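Local coordinates for protein beta sliding clamp (Caulobacter crescentus, PDB 5WCE) that forms a ring-shaped head-to-tail homodimer around DNA and probably tethers DNA polymerases and other proteins to it for processive replication, at residues L143-D148 against P365-V370; H169-G174 against K178-A183; F351-A354 against P359-V362. All blocks are in the same frame, centred on the assembly; numbering follows the deposited sequence.

How the interactions relate
The three contacts illustrate how a DNA clamp is built from repeated domains joined by continuous sheets. Interactions 2 and 3 are hairpins of one eight-stranded antiparallel sheet, their centres about 20 Å apart and their nearest atoms about 11 Å; interaction 2 lies in the central domain, interaction 3 in the C-terminal domain. Interaction 1, about 12 Å from interaction 2 and 18 Å from interaction 3 between centres, ties helix 140-148 to the turn leading into strand 370-374, the strand that joins the two halves of the sheet. Along the chain, 143-148 comes first, both hairpins follow in order, and 365-370 comes last, directly after the second hairpin. L146 also packs on L179 and A181.

Interaction 1: L143-D148 against P365-V370; sequences LIRLID and PVDPGV
R145 and D367 meet because both first torsions send CG away from the backbone nitrogen (chi1 173° and -170°), and the arginine chain then stays extended to NE and spans the distance to D367; the two side chains come from opposite directions. The result is a salt bridge across a domain boundary of the DNA-clamp fold: helix 140-148 belongs to the central domain, and the type I turn from D367 to V370 leads into a strand of the C-terminal domain. The grip is side-on. R145 NE lies 3.1 Å from D367 OD2, almost exactly in the guanidinium plane, while R145 NH2 lies 2.9 Å from D367 OD1; each oxygen uses its syn lone pair, and the two flat groups are 27° apart. A weak third bond runs from R145 NH2 to D367 OD2. The remaining nitrogen, NH1, is held by the backbone oxygen of E193, on the strand whose backbone also pairs with G369. The V370 methyl CG1 lies 3.7 Å from R145 NH2, a van der Waals contact. D367 is itself fixed by an Asx turn: OD1 accepts a second donor, G369 N at 2.8 Å, on its anti side and somewhat out of the carboxylate plane.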
ATOM      1  N   LEU A 143      -7.403 -24.610 -12.459  1.00 22.91           N
ATOM      2  CA  LEU A 143      -6.123 -23.989 -12.758  1.00 22.62           C
ATOM      3  C   LEU A 143      -5.749 -22.971 -11.694  1.00 20.93           C
ATOM      4  O   LEU A 143      -4.570 -22.867 -11.271  1.00 18.72           O
ATOM      5  CB  LEU A 143      -6.147 -23.396 -14.177  1.00 23.45           C
ATOM      6  CG  LEU A 143      -4.839 -22.986 -14.809  1.00 23.86           C
ATOM      7  CD1 LEU A 143      -3.876 -24.161 -14.756  1.00 23.79           C
ATOM      8  CD2 LEU A 143      -5.131 -22.559 -16.274  1.00 24.61           C
ATOM      9  N   ILE A 144      -6.764 -22.236 -11.233  1.00 20.85           N
ATOM     10  CA  ILE A 144      -6.578 -21.245 -10.183  1.00 21.26           C
ATOM     11  C   ILE A 144      -6.043 -21.964  -8.917  1.00 20.29           C
ATOM     12  O   ILE A 144      -5.121 -21.477  -8.319  1.00 19.58           O
ATOM     13  CB  ILE A 144      -7.857 -20.418  -9.884  1.00 22.48           C
ATOM     14  CG1 ILE A 144      -8.048 -19.339 -10.962  1.00 23.21           C
ATOM     15  CG2 ILE A 144      -7.774 -19.737  -8.489  1.00 22.41           C
ATOM     16  CD1 ILE A 144      -9.399 -18.604 -10.868  1.00 24.60           C
ATOM     17  N   ARG A 145      -6.615 -23.100  -8.584  1.00 20.53           N
ATOM     18  CA  ARG A 145      -6.178 -23.874  -7.405  1.00 21.17           C
ATOM     19  C   ARG A 145      -4.711 -24.321  -7.597  1.00 20.78           C
ATOM     20  O   ARG A 145      -3.901 -24.144  -6.698  1.00 18.79           O
ATOM     21  CB  ARG A 145      -7.093 -25.047  -7.139  1.00 21.89           C
ATOM     22  CG  ARG A 145      -6.624 -25.994  -6.041  1.00 22.11           C
ATOM     23  CD  ARG A 145      -7.557 -27.166  -5.843  1.00 23.27           C
ATOM     24  NE  ARG A 145      -6.892 -28.257  -5.100  1.00 23.34           N
ATOM     25  CZ  ARG A 145      -6.072 -29.152  -5.651  1.00 23.45           C
ATOM     26  NH1 ARG A 145      -5.728 -29.095  -6.957  1.00 22.74           N
ATOM     27  NH2 ARG A 145      -5.507 -30.094  -4.894  1.00 23.17           N
ATOM     28  N   LEU A 146      -4.366 -24.851  -8.768  1.00 20.20           N
ATOM     29  CA  LEU A 146      -2.980 -25.251  -9.014  1.00 20.87           C
ATOM     30  C   LEU A 146      -1.997 -24.162  -8.734  1.00 20.30           C
ATOM     31  O   LEU A 146      -0.934 -24.408  -8.112  1.00 21.49           O
ATOM     32  CB  LEU A 146      -2.770 -25.832 -10.428  1.00 21.04           C
ATOM     33  CG  LEU A 146      -3.432 -27.150 -10.822  1.00 21.97           C
ATOM     34  CD1 LEU A 146      -2.983 -27.564 -12.219  1.00 22.53           C
ATOM     35  CD2 LEU A 146      -3.185 -28.294  -9.833  1.00 21.79           C
ATOM     36  N   ILE A 147      -2.327 -22.945  -9.187  1.00 20.33           N
ATOM     37  CA  ILE A 147      -1.472 -21.818  -9.001  1.00 19.74           C
ATOM     38  C   ILE A 147      -1.477 -21.309  -7.545  1.00 19.36           C
ATOM     39  O   ILE A 147      -0.406 -21.136  -6.921  1.00 16.68           O
ATOM     40  CB  ILE A 147      -1.810 -20.665 -10.006  1.00 20.86           C
ATOM     41  CG1 ILE A 147      -1.463 -21.111 -11.420  1.00 21.95           C
ATOM     42  CG2 ILE A 147      -1.065 -19.401  -9.655  1.00 21.51           C
ATOM     43  CD1 ILE A 147      -2.091 -20.233 -12.513  1.00 22.05           C
ATOM     44  N   ASP A 148      -2.668 -21.067  -7.007  1.00 19.87           N
ATOM     45  CA  ASP A 148      -2.750 -20.476  -5.657  1.00 21.09           C
ATOM     46  C   ASP A 148      -2.157 -21.383  -4.545  1.00 20.60           C
ATOM     47  O   ASP A 148      -1.585 -20.877  -3.579  1.00 22.47           O
ATOM     48  CB  ASP A 148      -4.171 -20.071  -5.306  1.00 21.33           C
ATOM     49  CG  ASP A 148      -4.662 -18.811  -6.087  1.00 22.18           C
ATOM     50  OD1 ASP A 148      -3.864 -18.231  -6.861  1.00 21.93           O
ATOM     51  OD2 ASP A 148      -5.869 -18.481  -5.943  1.00 21.75           O
ATOM     52  N   PRO A 365      -5.396 -32.810   5.456  1.00 21.86           N
ATOM     53  CA  PRO A 365      -6.403 -33.901   5.482  1.00 23.01           C
ATOM     54  C   PRO A 365      -7.667 -33.679   4.625  1.00 23.77           C
ATOM     55  O   PRO A 365      -8.347 -34.664   4.325  1.00 26.67           O
ATOM     56  CB  PRO A 365      -6.763 -34.031   6.978  1.00 23.23           C
ATOM     57  CG  PRO A 365      -5.578 -33.445   7.709  1.00 22.20           C
ATOM     58  CD  PRO A 365      -5.078 -32.334   6.817  1.00 22.04           C
ATOM     59  N   VAL A 366      -7.988 -32.463   4.242  1.00 23.08           N
ATOM     60  CA  VAL A 366      -9.140 -32.243   3.394  1.00 25.86           C
ATOM     61  C   VAL A 366      -8.774 -32.014   1.921  1.00 24.98           C
ATOM     62  O   VAL A 366      -9.656 -31.751   1.137  1.00 25.18           O
ATOM     63  CB  VAL A 366     -10.040 -31.088   3.897  1.00 27.26           C
ATOM     64  CG1 VAL A 366     -10.464 -31.335   5.346  1.00 29.59           C
ATOM     65  CG2 VAL A 366      -9.410 -29.739   3.731  1.00 26.81           C
ATOM     66  N   ASP A 367      -7.476 -32.085   1.581  1.00 23.37           N
ATOM     67  CA  ASP A 367      -7.032 -32.015   0.174  1.00 22.60           C
ATOM     68  C   ASP A 367      -5.826 -32.960   0.005  1.00 22.07           C
ATOM     69  O   ASP A 367      -4.686 -32.548   0.200  1.00 21.05           O
ATOM     70  CB  ASP A 367      -6.726 -30.571  -0.242  1.00 21.23           C
ATOM     71  CG  ASP A 367      -6.498 -30.403  -1.735  1.00 20.84           C
ATOM     72  OD1 ASP A 367      -6.230 -31.396  -2.420  1.00 20.47           O
ATOM     73  OD2 ASP A 367      -6.652 -29.261  -2.227  1.00 20.27           O
ATOM     74  N   PRO A 368      -6.084 -34.208  -0.420  1.00 24.05           N
ATOM     75  CA  PRO A 368      -4.988 -35.136  -0.752  1.00 24.37           C
ATOM     76  C   PRO A 368      -4.149 -34.705  -1.995  1.00 23.72           C
ATOM     77  O   PRO A 368      -3.133 -35.339  -2.278  1.00 23.89           O
ATOM     78  CB  PRO A 368      -5.717 -36.454  -1.085  1.00 25.38           C
ATOM     79  CG  PRO A 368      -7.038 -36.067  -1.554  1.00 26.63           C
ATOM     80  CD  PRO A 368      -7.398 -34.812  -0.775  1.00 25.67           C
ATOM     81  N   GLY A 369      -4.618 -33.709  -2.755  1.00 22.83           N
ATOM     82  CA  GLY A 369      -3.960 -33.297  -3.969  1.00 22.77           C
ATOM     83  C   GLY A 369      -2.883 -32.231  -3.766  1.00 21.94           C
ATOM     84  O   GLY A 369      -2.442 -31.635  -4.767  1.00 22.08           O
ATOM     85  N   VAL A 370      -2.508 -31.906  -2.510  1.00 20.26           N
ATOM     86  CA  VAL A 370      -1.384 -31.020  -2.239  1.00 19.53           C
ATOM     87  C   VAL A 370      -0.350 -31.695  -1.319  1.00 19.51           C
ATOM     88  O   VAL A 370      -0.707 -32.634  -0.580  1.00 19.75           O
ATOM     89  CB  VAL A 370      -1.820 -29.679  -1.659  1.00 19.75           C
ATOM     90  CG1 VAL A 370      -2.821 -29.016  -2.585  1.00 20.80           C
ATOM     91  CG2 VAL A 370      -2.466 -29.854  -0.279  1.00 19.46           C
TER

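Interaction 2: H169-G174 against K178-A183; sequences HTVNEG and KLRAVA
H169 and R180 pair through two backbone hydrogen bonds, and V171 and K178 do the same two residues along, with the non-hydrogen-bonded pair T170 and L179 between them. This is the ladder of an antiparallel beta hairpin, strands 165-173 and 176-184. R180 N lies 2.8 Å from H169 O, and T170 CA also makes a CH...O contact with K178 O, 3.1 Å.

Apolar and aromatic packing gathers on the face carrying H169, V171 and R180. R180 CB sits over one face of the imidazole, 4.3 Å from its centroid and offset toward the rim, while V182 CG2 meets the ring edge. Farther out, a bend at chi3 (-75°) turns the R180 guanidinium so that V171 CG2 covers the centre of one face, 3.6 Å from R180 CZ. On the other side of the sheet, T170 CG2 touches L179 CD1.

The charged contact uses the edge of that guanidinium. R180 NH2 bonds E173 OE1 at 2.9 Å, reaching it from above the carboxylate plane, with the two planes 66° apart. K178 CE lies 3.6 Å from E173 O, and waters appear to link K178 NZ to E173 OE1 and, weakly, to G174 O. R180 NH2 also has a salt bridge to E193, and Y257 OH joins R180 NH1 to H169 NE2. Because E173 is poorly ordered, E193 probably gives the buried arginine its steadier charge compensation.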
ATOM      1  N   HIS A 169       3.579 -30.258 -15.312  1.00 24.29           N
ATOM      2  CA  HIS A 169       3.797 -31.530 -15.912  1.00 27.17           C
ATOM      3  C   HIS A 169       2.742 -32.566 -15.514  1.00 28.66           C
ATOM      4  O   HIS A 169       1.950 -32.334 -14.597  1.00 27.82           O
ATOM      5  CB  HIS A 169       5.178 -32.093 -15.527  1.00 28.78           C
ATOM      6  CG  HIS A 169       5.358 -32.311 -14.049  1.00 29.90           C
ATOM      7  ND1 HIS A 169       5.231 -31.295 -13.119  1.00 30.00           N
ATOM      8  CD2 HIS A 169       5.655 -33.429 -13.345  1.00 31.45           C
ATOM      9  CE1 HIS A 169       5.433 -31.790 -11.904  1.00 31.17           C
ATOM     10  NE2 HIS A 169       5.703 -33.079 -12.019  1.00 29.96           N
ATOM     11  N   THR A 170       2.752 -33.729 -16.169  1.00 29.62           N
ATOM     12  CA  THR A 170       1.841 -34.756 -15.757  1.00 31.70           C
ATOM     13  C   THR A 170       2.596 -35.955 -15.191  1.00 33.17           C
ATOM     14  O   THR A 170       3.684 -36.260 -15.633  1.00 33.76           O
ATOM     15  CB  THR A 170       0.992 -35.251 -16.896  1.00 32.56           C
ATOM     16  OG1 THR A 170       1.860 -35.763 -17.908  1.00 34.43           O
ATOM     17  CG2 THR A 170       0.102 -34.153 -17.429  1.00 31.62           C
ATOM     18  N   VAL A 171       1.981 -36.621 -14.237  1.00 34.70           N
ATOM     19  CA  VAL A 171       2.518 -37.830 -13.632  1.00 37.71           C
ATOM     20  C   VAL A 171       1.443 -38.918 -13.634  1.00 41.42           C
ATOM     21  O   VAL A 171       0.244 -38.600 -13.543  1.00 40.21           O
ATOM     22  CB  VAL A 171       2.999 -37.606 -12.212  1.00 36.89           C
ATOM     23  CG1 VAL A 171       4.189 -36.688 -12.199  1.00 37.03           C
ATOM     24  CG2 VAL A 171       1.887 -37.081 -11.317  1.00 36.24           C
ATOM     25  N   ASN A 172       1.875 -40.175 -13.777  1.00 46.18           N
ATOM     26  CA  ASN A 172       0.976 -41.315 -13.734  1.00 51.40           C
ATOM     27  C   ASN A 172       1.046 -41.829 -12.321  1.00 53.13           C
ATOM     28  O   ASN A 172       1.986 -42.512 -11.978  1.00 53.88           O
ATOM     29  CB  ASN A 172       1.390 -42.424 -14.753  1.00 55.47           C
ATOM     30  CG  ASN A 172       0.638 -43.733 -14.542  1.00 58.08           C
ATOM     31  OD1 ASN A 172      -0.478 -43.701 -14.025  1.00 58.75           O
ATOM     32  ND2 ASN A 172       1.287 -44.881 -14.807  1.00 60.28           N
ATOM     33  N   GLU A 173       0.058 -41.489 -11.499  1.00 54.60           N
ATOM     34  CA  GLU A 173      -0.024 -41.978 -10.115  1.00 58.28           C
ATOM     35  C   GLU A 173      -1.485 -42.329  -9.770  1.00 60.67           C
ATOM     36  O   GLU A 173      -2.440 -41.713 -10.284  1.00 61.23           O
ATOM     37  CB  GLU A 173       0.510 -40.942  -9.100  1.00 58.34           C
ATOM     38  CG  GLU A 173       1.988 -41.097  -8.817  1.00 59.81           C
ATOM     39  CD  GLU A 173       2.600 -39.932  -8.054  1.00 61.69           C
ATOM     40  OE1 GLU A 173       1.922 -39.334  -7.181  1.00 62.59           O
ATOM     41  OE2 GLU A 173       3.793 -39.617  -8.296  1.00 65.50           O
ATOM     42  N   GLY A 174      -1.643 -43.262  -8.823  1.00 63.20           N
ATOM     43  CA  GLY A 174      -2.945 -43.596  -8.208  1.00 62.07           C
ATOM     44  C   GLY A 174      -4.033 -44.055  -9.184  1.00 64.41           C
ATOM     45  O   GLY A 174      -5.228 -43.807  -8.948  1.00 63.35           O
ATOM     46  N   LYS A 178      -2.258 -37.339 -13.416  1.00 34.21           N
ATOM     47  CA  LYS A 178      -2.501 -36.037 -12.801  1.00 32.97           C
ATOM     48  C   LYS A 178      -1.771 -34.925 -13.540  1.00 29.89           C
ATOM     49  O   LYS A 178      -0.652 -35.110 -13.922  1.00 29.75           O
ATOM     50  CB  LYS A 178      -2.052 -36.107 -11.357  1.00 34.14           C
ATOM     51  CG  LYS A 178      -3.058 -36.956 -10.588  1.00 36.30           C
ATOM     52  CD  LYS A 178      -2.403 -37.792  -9.556  1.00 38.10           C
ATOM     53  CE  LYS A 178      -3.486 -38.561  -8.813  1.00 40.16           C
ATOM     54  NZ  LYS A 178      -2.885 -39.010  -7.556  1.00 43.60           N
ATOM     55  N   LEU A 179      -2.434 -33.796 -13.740  1.00 28.88           N
ATOM     56  CA  LEU A 179      -1.755 -32.535 -14.080  1.00 27.28           C
ATOM     57  C   LEU A 179      -1.248 -31.909 -12.759  1.00 25.56           C
ATOM     58  O   LEU A 179      -2.060 -31.618 -11.878  1.00 23.77           O
ATOM     59  CB  LEU A 179      -2.706 -31.595 -14.805  1.00 27.72           C
ATOM     60  CG  LEU A 179      -2.166 -30.230 -15.248  1.00 26.78           C
ATOM     61  CD1 LEU A 179      -1.036 -30.408 -16.224  1.00 27.06           C
ATOM     62  CD2 LEU A 179      -3.251 -29.385 -15.886  1.00 27.00           C
ATOM     63  N   ARG A 180       0.072 -31.691 -12.666  1.00 23.57           N
ATOM     64  CA  ARG A 180       0.735 -31.324 -11.426  1.00 23.27           C
ATOM     65  C   ARG A 180       1.557 -30.038 -11.603  1.00 21.17           C
ATOM     66  O   ARG A 180       2.174 -29.821 -12.650  1.00 21.55           O
ATOM     67  CB  ARG A 180       1.656 -32.479 -10.957  1.00 24.00           C
ATOM     68  CG  ARG A 180       2.431 -32.189  -9.660  1.00 24.85           C
ATOM     69  CD  ARG A 180       3.318 -33.366  -9.298  1.00 26.95           C
ATOM     70  NE  ARG A 180       2.543 -34.466  -8.749  1.00 28.46           N
ATOM     71  CZ  ARG A 180       3.070 -35.615  -8.287  1.00 31.99           C
ATOM     72  NH1 ARG A 180       4.390 -35.852  -8.338  1.00 32.54           N
ATOM     73  NH2 ARG A 180       2.268 -36.553  -7.778  1.00 32.92           N
ATOM     74  N   ALA A 181       1.535 -29.198 -10.597  1.00 19.29           N
ATOM     75  CA  ALA A 181       2.354 -28.012 -10.520  1.00 18.42           C
ATOM     76  C   ALA A 181       3.258 -28.124  -9.284  1.00 18.44           C
ATOM     77  O   ALA A 181       2.758 -28.413  -8.181  1.00 18.81           O
ATOM     78  CB  ALA A 181       1.486 -26.782 -10.437  1.00 17.62           C
ATOM     79  N   VAL A 182       4.554 -27.925  -9.482  1.00 18.37           N
ATOM     80  CA  VAL A 182       5.550 -27.967  -8.383  1.00 18.72           C
ATOM     81  C   VAL A 182       6.368 -26.670  -8.402  1.00 19.35           C
ATOM     82  O   VAL A 182       6.828 -26.222  -9.466  1.00 18.90           O
ATOM     83  CB  VAL A 182       6.507 -29.150  -8.472  1.00 19.54           C
ATOM     84  CG1 VAL A 182       7.613 -29.027  -7.426  1.00 19.39           C
ATOM     85  CG2 VAL A 182       5.766 -30.455  -8.274  1.00 20.41           C
ATOM     86  N   ALA A 183       6.481 -26.036  -7.234  1.00 18.69           N
ATOM     87  CA  ALA A 183       7.295 -24.827  -7.070  1.00 19.34           C
ATOM     88  C   ALA A 183       8.285 -25.073  -5.939  1.00 20.11           C
ATOM     89  O   ALA A 183       7.931 -25.672  -4.915  1.00 20.34           O
ATOM     90  CB  ALA A 183       6.428 -23.635  -6.727  1.00 18.72           C
TER
HETATM   91  O   HOH W   1      -0.352 -38.572  -7.347  1.00 52.21           O
HETATM   92  O   HOH W   2      -5.361 -41.304  -7.860  1.00 62.06           O

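Interaction 3: F351-A354 against P359-V362; sequences FRFA and PTLV
F351 and V362 sit opposite each other as a non-hydrogen-bonded pair beside R352 and L361, whose backbones are joined twice: R352 N to L361 O at 2.8 Å, nearly straight, and L361 N to R352 O at 3.1 Å. F351 CA adds a CH contact to L361 O.

The aromatic packing lies on the face with F351 and V362. Those side chains run alongside each other, and V362, with CG1 anti to the backbone nitrogen (chi1 -172°), sets that methyl over the centre of the F351 ring, 4.2 Å from its centroid. Its other methyl, CG2, comes 3.7 Å from F351 CE2, and T360 CG2 meets the ring edge. Two residues on, F353 CD2 lies 3.6 Å from T360 OG1, and the ring meets F328 edge-to-face. With the F353 ring cut back to an alanine, F328 would probably lose its edge-to-face partner and a gap would open beside T360 and I330.

Among polar contacts, a water accepts from A354 N at 2.9 Å and also lies near T360 OG1, bridging the strands where the connecting loop begins. On the opposite face R352 lies alongside L361, its guanidinium end held by E350.

Strands 348-353 and 360-364 thus form an antiparallel hairpin whose F351 and V362 pack on helix 334-343, the helix-on-sheet layering of the DNA-clamp fold.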
ATOM      1  N   PHE A 351       1.694 -33.159  10.050  1.00 18.77           N
ATOM      2  CA  PHE A 351       3.120 -33.059   9.804  1.00 18.25           C
ATOM      3  C   PHE A 351       3.741 -34.439   9.933  1.00 19.38           C
ATOM      4  O   PHE A 351       3.405 -35.205  10.881  1.00 19.16           O
ATOM      5  CB  PHE A 351       3.787 -32.159  10.847  1.00 17.71           C
ATOM      6  CG  PHE A 351       3.489 -30.719  10.685  1.00 17.53           C
ATOM      7  CD1 PHE A 351       2.187 -30.216  10.975  1.00 18.73           C
ATOM      8  CD2 PHE A 351       4.475 -29.833  10.303  1.00 17.05           C
ATOM      9  CE1 PHE A 351       1.930 -28.855  10.866  1.00 18.61           C
ATOM     10  CE2 PHE A 351       4.195 -28.486  10.184  1.00 17.62           C
ATOM     11  CZ  PHE A 351       2.914 -28.016  10.420  1.00 17.37           C
ATOM     12  N   ARG A 352       4.643 -34.754   9.016  1.00 17.99           N
ATOM     13  CA  ARG A 352       5.426 -36.004   9.060  1.00 19.64           C
ATOM     14  C   ARG A 352       6.919 -35.707   9.110  1.00 19.15           C
ATOM     15  O   ARG A 352       7.497 -35.167   8.159  1.00 17.33           O
ATOM     16  CB  ARG A 352       5.093 -36.914   7.889  1.00 21.14           C
ATOM     17  CG  ARG A 352       3.593 -37.115   7.757  1.00 22.42           C
ATOM     18  CD  ARG A 352       3.265 -38.230   6.770  1.00 25.25           C
ATOM     19  NE  ARG A 352       1.823 -38.311   6.590  1.00 26.00           N
ATOM     20  CZ  ARG A 352       1.218 -38.948   5.591  1.00 32.19           C
ATOM     21  NH1 ARG A 352       1.917 -39.589   4.655  1.00 33.96           N
ATOM     22  NH2 ARG A 352      -0.109 -38.971   5.514  1.00 33.42           N
ATOM     23  N   PHE A 353       7.549 -36.090  10.211  1.00 19.68           N
ATOM     24  CA  PHE A 353       8.950 -35.817  10.458  1.00 20.18           C
ATOM     25  C   PHE A 353       9.763 -37.105  10.424  1.00 22.46           C
ATOM     26  O   PHE A 353       9.226 -38.199  10.665  1.00 23.60           O
ATOM     27  CB  PHE A 353       9.141 -35.225  11.876  1.00 19.55           C
ATOM     28  CG  PHE A 353       8.367 -33.973  12.181  1.00 18.36           C
ATOM     29  CD1 PHE A 353       7.094 -34.025  12.706  1.00 17.15           C
ATOM     30  CD2 PHE A 353       8.947 -32.722  11.991  1.00 18.54           C
ATOM     31  CE1 PHE A 353       6.394 -32.862  13.023  1.00 17.16           C
ATOM     32  CE2 PHE A 353       8.228 -31.556  12.321  1.00 17.48           C
ATOM     33  CZ  PHE A 353       6.972 -31.623  12.834  1.00 16.60           C
ATOM     34  N   ALA A 354      11.033 -36.981  10.076  1.00 24.10           N
ATOM     35  CA  ALA A 354      11.999 -38.093  10.214  1.00 26.16           C
ATOM     36  C   ALA A 354      12.971 -37.659  11.316  1.00 29.17           C
ATOM     37  O   ALA A 354      12.615 -37.753  12.470  1.00 30.60           O
ATOM     38  CB  ALA A 354      12.670 -38.429   8.912  1.00 26.52           C
ATOM     39  N   PRO A 359      14.081 -33.303   5.511  1.00 20.63           N
ATOM     40  CA  PRO A 359      12.857 -32.620   5.080  1.00 19.73           C
ATOM     41  C   PRO A 359      11.608 -33.121   5.802  1.00 18.76           C
ATOM     42  O   PRO A 359      11.481 -34.322   6.051  1.00 19.30           O
ATOM     43  CB  PRO A 359      12.771 -32.963   3.571  1.00 20.01           C
ATOM     44  CG  PRO A 359      14.177 -33.273   3.186  1.00 21.51           C
ATOM     45  CD  PRO A 359      14.777 -33.963   4.389  1.00 21.52           C
ATOM     46  N   THR A 360      10.654 -32.206   6.032  1.00 17.62           N
ATOM     47  CA  THR A 360       9.445 -32.471   6.707  1.00 17.33           C
ATOM     48  C   THR A 360       8.299 -32.325   5.714  1.00 16.99           C
ATOM     49  O   THR A 360       8.269 -31.392   4.983  1.00 16.73           O
ATOM     50  CB  THR A 360       9.286 -31.474   7.885  1.00 17.36           C
ATOM     51  OG1 THR A 360      10.331 -31.710   8.841  1.00 17.93           O
ATOM     52  CG2 THR A 360       8.011 -31.632   8.581  1.00 17.66           C
ATOM     53  N   LEU A 361       7.350 -33.255   5.748  1.00 16.87           N
ATOM     54  CA  LEU A 361       6.171 -33.250   4.866  1.00 17.47           C
ATOM     55  C   LEU A 361       5.022 -32.676   5.656  1.00 17.51           C
ATOM     56  O   LEU A 361       4.837 -33.006   6.848  1.00 17.36           O
ATOM     57  CB  LEU A 361       5.810 -34.686   4.450  1.00 18.15           C
ATOM     58  CG  LEU A 361       4.706 -34.876   3.443  1.00 18.94           C
ATOM     59  CD1 LEU A 361       5.191 -34.291   2.139  1.00 19.24           C
ATOM     60  CD2 LEU A 361       4.361 -36.344   3.199  1.00 20.35           C
ATOM     61  N   VAL A 362       4.245 -31.811   5.023  1.00 17.38           N
ATOM     62  CA  VAL A 362       2.991 -31.348   5.597  1.00 17.85           C
ATOM     63  C   VAL A 362       1.888 -31.716   4.622  1.00 18.53           C
ATOM     64  O   VAL A 362       1.997 -31.422   3.390  1.00 18.22           O
ATOM     65  CB  VAL A 362       2.996 -29.832   5.826  1.00 17.53           C
ATOM     66  CG1 VAL A 362       1.756 -29.410   6.594  1.00 18.64           C
ATOM     67  CG2 VAL A 362       4.263 -29.423   6.578  1.00 18.23           C
TER
HETATM   68  O   HOH W   3      12.006 -34.276   9.846  1.00 24.22           O